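PDB 4KL0: inosine-uridine nucleoside N-ribohydrolase from Xanthomonas oryzae pv. oryzae, which binds calcium and probably hydrolyses N-glycosidic bonds of nucleosides, as its family does, although its function as a bacterial effector is not known. Local coordinates for residues 275-286 with 305-317. Sequence-based numbering, arbitrary orientation.
Sequences GLDTAWFFRTFV and DAIWPQVTKLNLY
The last turn of helix 278-285 packs against the loop 311-314, whose backbone N-H groups bond to its final carbonyl, a peripheral helix-to-loop contact of the nucleoside hydrolase fold, away from the calcium site. Phe285 O accepts two backbone donors: Thr312 N at 2.9 Å, met almost head-on (C=O...N 167°), and Lys313 N, longer at 3.3 Å and above the carbonyl plane. Lys313 reaches back along the helix end; a bend at chi3 (-97°) carries NZ to Arg283 O at 3.2 Å, again above the carbonyl plane. A water donates to both Thr284 O and Lys313 O, and a weak bond runs from Thr312 OG1 to Val286 O.

Beside this polar seam lies an aromatic and aliphatic layer. The two branches of Ile307 diverge, CG2 meeting Phe281 CE1 at 3.7 Å and CD1 meeting Phe282 CZ at 3.6 Å, both obliquely. Gln310 OE1 approaches the edge of the Phe282 ring, 3.4 Å from CE1, with amide and ring planes 66° apart. Phe285 crosses Leu314 at about a right angle, and its CB rests against both methyls of Val311. Helix 248-269 backs the layer, with Trp265 edge-to-face on Phe281.

Three successive carbonyls at the helix terminus, those of Arg283, Thr284 and Phe285, thus receive donors from Lys313, water and the loop backbone, and the lysine's positive charge would probably complement the negative end of the helix dipole.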
loop_
_atom_site.group_PDB
_atom_site.type_symbol
_atom_site.label_atom_id
_atom_site.label_comp_id
_atom_site.label_asym_id
_atom_site.label_seq_id
_atom_site.Cartn_x
_atom_site.Cartn_y
_atom_site.Cartn_z
ATOM N N GLY A 275 27.659 -0.572 0.099
ATOM C CA GLY A 275 27.212 -1.530 1.090
ATOM C C GLY A 275 26.531 -2.754 0.452
ATOM O O GLY A 275 26.319 -3.761 1.120
ATOM N N LEU A 276 26.155 -2.669 -0.824
ATOM C CA LEU A 276 25.436 -3.810 -1.430
ATOM C C LEU A 276 26.356 -4.537 -2.382
ATOM O O LEU A 276 27.253 -3.934 -2.959
ATOM C CB LEU A 276 24.168 -3.363 -2.192
ATOM C CG LEU A 276 23.186 -2.496 -1.398
ATOM C CD1 LEU A 276 21.881 -2.329 -2.207
ATOM C CD2 LEU A 276 22.898 -3.100 -0.059
ATOM N N ASP A 277 26.175 -5.843 -2.510
ATOM C CA ASP A 277 27.004 -6.584 -3.452
ATOM C C ASP A 277 26.214 -7.704 -4.119
ATOM O O ASP A 277 25.043 -7.909 -3.795
ATOM C CB ASP A 277 28.256 -7.138 -2.775
ATOM C CG ASP A 277 27.947 -7.932 -1.521
ATOM O OD1 ASP A 277 26.834 -8.495 -1.399
ATOM O OD2 ASP A 277 28.816 -7.989 -0.613
ATOM N N THR A 278 26.850 -8.402 -5.051
ATOM C CA THR A 278 26.142 -9.431 -5.827
ATOM C C THR A 278 25.542 -10.477 -4.897
ATOM O O THR A 278 24.430 -10.997 -5.150
ATOM C CB THR A 278 27.074 -10.082 -6.859
ATOM O OG1 THR A 278 27.508 -9.107 -7.823
ATOM C CG2 THR A 278 26.339 -11.239 -7.583
ATOM N N ALA A 279 26.258 -10.788 -3.820
ATOM C CA ALA A 279 25.793 -11.724 -2.802
ATOM C C ALA A 279 24.544 -11.236 -2.090
ATOM O O ALA A 279 23.659 -12.030 -1.711
ATOM C CB ALA A 279 26.887 -11.961 -1.777
ATOM N N TRP A 280 24.452 -9.933 -1.895
ATOM C CA TRP A 280 23.277 -9.434 -1.219
ATOM C C TRP A 280 22.095 -9.552 -2.188
ATOM O O TRP A 280 20.977 -9.859 -1.776
ATOM C CB TRP A 280 23.462 -7.990 -0.826
ATOM C CG TRP A 280 22.198 -7.370 -0.424
ATOM C CD1 TRP A 280 21.658 -7.365 0.818
ATOM C CD2 TRP A 280 21.268 -6.676 -1.275
ATOM N NE1 TRP A 280 20.478 -6.677 0.821
ATOM C CE2 TRP A 280 20.205 -6.246 -0.455
ATOM C CE3 TRP A 280 21.247 -6.362 -2.637
ATOM C CZ2 TRP A 280 19.102 -5.527 -0.954
ATOM C CZ3 TRP A 280 20.177 -5.630 -3.136
ATOM C CH2 TRP A 280 19.110 -5.217 -2.289
ATOM N N PHE A 281 22.365 -9.342 -3.464
ATOM C CA PHE A 281 21.296 -9.380 -4.463
ATOM C C PHE A 281 20.730 -10.812 -4.619
ATOM O O PHE A 281 19.502 -11.017 -4.544
ATOM C CB PHE A 281 21.765 -8.854 -5.802
ATOM C CG PHE A 281 20.664 -8.749 -6.817
ATOM C CD1 PHE A 281 20.220 -9.876 -7.512
ATOM C CD2 PHE A 281 20.092 -7.518 -7.110
ATOM C CE1 PHE A 281 19.184 -9.791 -8.441
ATOM C CE2 PHE A 281 19.058 -7.437 -8.056
ATOM C CZ PHE A 281 18.623 -8.586 -8.733
ATOM N N PHE A 282 21.608 -11.791 -4.855
ATOM C CA PHE A 282 21.143 -13.193 -4.885
ATOM C C PHE A 282 20.406 -13.632 -3.578
ATOM O O PHE A 282 19.367 -14.326 -3.615
ATOM C CB PHE A 282 22.295 -14.143 -5.300
ATOM C CG PHE A 282 22.475 -14.240 -6.795
ATOM C CD1 PHE A 282 22.107 -15.401 -7.487
ATOM C CD2 PHE A 282 22.933 -13.173 -7.515
ATOM C CE1 PHE A 282 22.215 -15.473 -8.876
ATOM C CE2 PHE A 282 23.056 -13.229 -8.897
ATOM C CZ PHE A 282 22.707 -14.384 -9.591
ATOM N N ARG A 283 20.895 -13.200 -2.427
ATOM C CA ARG A 283 20.290 -13.574 -1.147
ATOM C C ARG A 283 18.954 -12.852 -0.896
ATOM O O ARG A 283 18.104 -13.276 -0.084
ATOM C CB ARG A 283 21.291 -13.286 -0.025
ATOM C CG ARG A 283 20.744 -13.303 1.378
ATOM C CD ARG A 283 21.877 -13.107 2.388
ATOM N NE ARG A 283 22.204 -11.707 2.702
ATOM C CZ ARG A 283 23.364 -11.111 2.398
ATOM N NH1 ARG A 283 24.306 -11.767 1.740
ATOM N NH2 ARG A 283 23.586 -9.851 2.745
ATOM N N THR A 284 18.760 -11.748 -1.599
ATOM C CA THR A 284 17.559 -10.982 -1.392
ATOM C C THR A 284 16.477 -11.401 -2.380
ATOM O O THR A 284 15.295 -11.464 -1.989
ATOM C CB THR A 284 17.820 -9.499 -1.549
ATOM O OG1 THR A 284 18.659 -9.054 -0.478
ATOM C CG2 THR A 284 16.512 -8.715 -1.472
ATOM N N PHE A 285 16.872 -11.648 -3.621
ATOM C CA PHE A 285 15.913 -11.862 -4.723
ATOM C C PHE A 285 15.879 -13.266 -5.297
ATOM O O PHE A 285 14.967 -13.619 -6.070
ATOM C CB PHE A 285 16.154 -10.861 -5.860
ATOM C CG PHE A 285 15.994 -9.432 -5.430
ATOM C CD1 PHE A 285 14.730 -8.872 -5.209
ATOM C CD2 PHE A 285 17.125 -8.648 -5.178
ATOM C CE1 PHE A 285 14.599 -7.567 -4.793
ATOM C CE2 PHE A 285 16.993 -7.345 -4.746
ATOM C CZ PHE A 285 15.723 -6.798 -4.574
ATOM N N VAL A 286 16.897 -14.060 -4.981
ATOM C CA VAL A 286 16.993 -15.346 -5.599
ATOM C C VAL A 286 16.878 -16.436 -4.538
ATOM O O VAL A 286 16.125 -17.408 -4.748
ATOM C CB VAL A 286 18.278 -15.490 -6.412
ATOM C CG1 VAL A 286 18.357 -16.900 -7.031
ATOM C CG2 VAL A 286 18.355 -14.416 -7.516
ATOM N N ASP A 305 19.040 -9.400 -18.401
ATOM C CA ASP A 305 18.190 -10.391 -19.074
ATOM C C ASP A 305 18.449 -11.817 -18.619
ATOM O O ASP A 305 17.540 -12.636 -18.636
ATOM C CB ASP A 305 18.309 -10.264 -20.590
ATOM C CG ASP A 305 17.803 -8.924 -21.089
ATOM O OD1 ASP A 305 16.600 -8.598 -20.831
ATOM O OD2 ASP A 305 18.611 -8.183 -21.717
ATOM N N ALA A 306 19.667 -12.108 -18.159
ATOM C CA ALA A 306 19.949 -13.416 -17.602
ATOM C C ALA A 306 19.686 -13.533 -16.117
ATOM O O ALA A 306 19.703 -14.630 -15.562
ATOM C CB ALA A 306 21.390 -13.887 -17.964
ATOM N N ILE A 307 19.450 -12.391 -15.452
ATOM C CA ILE A 307 19.124 -12.371 -14.018
ATOM C C ILE A 307 17.585 -12.415 -13.725
ATOM O O ILE A 307 17.134 -13.166 -12.833
ATOM C CB ILE A 307 19.726 -11.113 -13.352
ATOM C CG1 ILE A 307 21.258 -11.237 -13.335
ATOM C CG2 ILE A 307 19.174 -10.972 -11.935
ATOM C CD1 ILE A 307 21.738 -12.343 -12.404
ATOM N N TRP A 308 16.824 -11.615 -14.468
ATOM C CA TRP A 308 15.337 -11.592 -14.374
ATOM C C TRP A 308 14.762 -12.997 -14.209
ATOM O O TRP A 308 14.054 -13.276 -13.218
ATOM C CB TRP A 308 14.716 -10.855 -15.563
ATOM C CG TRP A 308 13.182 -10.604 -15.482
ATOM C CD1 TRP A 308 12.252 -10.895 -16.446
ATOM C CD2 TRP A 308 12.447 -9.981 -14.395
ATOM N NE1 TRP A 308 10.989 -10.506 -16.031
ATOM C CE2 TRP A 308 11.090 -9.937 -14.778
ATOM C CE3 TRP A 308 12.817 -9.460 -13.140
ATOM C CZ2 TRP A 308 10.091 -9.394 -13.952
ATOM C CZ3 TRP A 308 11.827 -8.915 -12.321
ATOM C CH2 TRP A 308 10.490 -8.892 -12.727
ATOM N N PRO A 309 15.134 -13.948 -15.120
ATOM C CA PRO A 309 14.615 -15.314 -14.930
ATOM C C PRO A 309 15.006 -16.013 -13.628
ATOM O O PRO A 309 14.334 -16.925 -13.151
ATOM C CB PRO A 309 15.228 -16.094 -16.120
ATOM C CG PRO A 309 15.516 -15.066 -17.151
ATOM C CD PRO A 309 15.918 -13.820 -16.359
ATOM N N GLN A 310 16.126 -15.655 -13.033
ATOM C CA GLN A 310 16.455 -16.352 -11.786
ATOM C C GLN A 310 15.747 -15.782 -10.547
ATOM O O GLN A 310 15.735 -16.394 -9.440
ATOM C CB GLN A 310 17.959 -16.300 -11.539
ATOM C CG GLN A 310 18.770 -17.187 -12.472
ATOM C CD GLN A 310 20.188 -17.212 -12.000
ATOM O OE1 GLN A 310 20.441 -17.539 -10.837
ATOM N NE2 GLN A 310 21.101 -16.744 -12.830
ATOM N N VAL A 311 15.190 -14.584 -10.705
ATOM C CA VAL A 311 14.564 -13.964 -9.537
ATOM C C VAL A 311 13.308 -14.742 -9.195
ATOM O O VAL A 311 12.547 -15.104 -10.107
ATOM C CB VAL A 311 14.239 -12.487 -9.806
ATOM C CG1 VAL A 311 13.311 -11.956 -8.704
ATOM C CG2 VAL A 311 15.549 -11.689 -9.883
ATOM N N THR A 312 13.137 -15.017 -7.905
ATOM C CA THR A 312 11.953 -15.684 -7.340
ATOM C C THR A 312 11.166 -14.897 -6.237
ATOM O O THR A 312 10.037 -15.281 -5.868
ATOM C CB THR A 312 12.337 -17.091 -6.747
ATOM O OG1 THR A 312 13.042 -16.935 -5.513
ATOM C CG2 THR A 312 13.214 -17.850 -7.720
ATOM N N LYS A 313 11.725 -13.805 -5.708
ATOM C CA LYS A 313 11.177 -13.216 -4.481
ATOM C C LYS A 313 11.036 -11.703 -4.648
ATOM O O LYS A 313 12.056 -11.001 -4.620
ATOM C CB LYS A 313 12.148 -13.433 -3.315
ATOM C CG LYS A 313 12.469 -14.909 -3.012
ATOM C CD LYS A 313 13.114 -15.047 -1.620
ATOM C CE LYS A 313 14.648 -15.106 -1.697
ATOM N NZ LYS A 313 15.293 -14.797 -0.366
ATOM N N LEU A 314 9.805 -11.196 -4.777
ATOM C CA LEU A 314 9.545 -9.758 -4.914
ATOM C C LEU A 314 8.500 -9.390 -3.833
ATOM O O LEU A 314 7.394 -9.983 -3.786
ATOM C CB LEU A 314 9.021 -9.410 -6.317
ATOM C CG LEU A 314 10.036 -9.742 -7.430
ATOM C CD1 LEU A 314 9.291 -9.759 -8.746
ATOM C CD2 LEU A 314 11.254 -8.753 -7.414
ATOM N N ASN A 315 8.828 -8.415 -2.972
ATOM C CA ASN A 315 7.904 -8.084 -1.876
ATOM C C ASN A 315 6.697 -7.208 -2.263
ATOM O O ASN A 315 6.855 -6.270 -3.085
ATOM C CB ASN A 315 8.693 -7.407 -0.773
ATOM C CG ASN A 315 9.749 -8.317 -0.203
ATOM O OD1 ASN A 315 9.561 -9.547 -0.126
ATOM N ND2 ASN A 315 10.863 -7.728 0.227
ATOM N N LEU A 316 5.516 -7.540 -1.736
ATOM C CA LEU A 316 4.292 -6.708 -1.933
ATOM C C LEU A 316 3.778 -6.142 -0.585
ATOM O O LEU A 316 2.764 -6.583 -0.017
ATOM C CB LEU A 316 3.164 -7.508 -2.635
ATOM C CG LEU A 316 3.461 -7.855 -4.094
ATOM C CD1 LEU A 316 2.360 -8.760 -4.756
ATOM C CD2 LEU A 316 3.777 -6.552 -4.896
ATOM N N TYR A 317 4.422 -5.102 -0.081
ATOM C CA TYR A 317 4.105 -4.662 1.259
ATOM C C TYR A 317 2.734 -4.039 1.339
ATOM O O TYR A 317 1.946 -4.333 2.213
ATOM C CB TYR A 317 5.105 -3.576 1.713
ATOM C CG TYR A 317 6.557 -3.960 1.542
ATOM C CD1 TYR A 317 7.196 -4.732 2.495
ATOM C CD2 TYR A 317 7.278 -3.518 0.435
ATOM C CE1 TYR A 317 8.544 -5.085 2.345
ATOM C CE2 TYR A 317 8.615 -3.868 0.259
ATOM C CZ TYR A 317 9.230 -4.647 1.218
ATOM O OH TYR A 317 10.574 -4.981 1.060
HETATM O O HOH W 1 12.994 -9.785 -2.250
#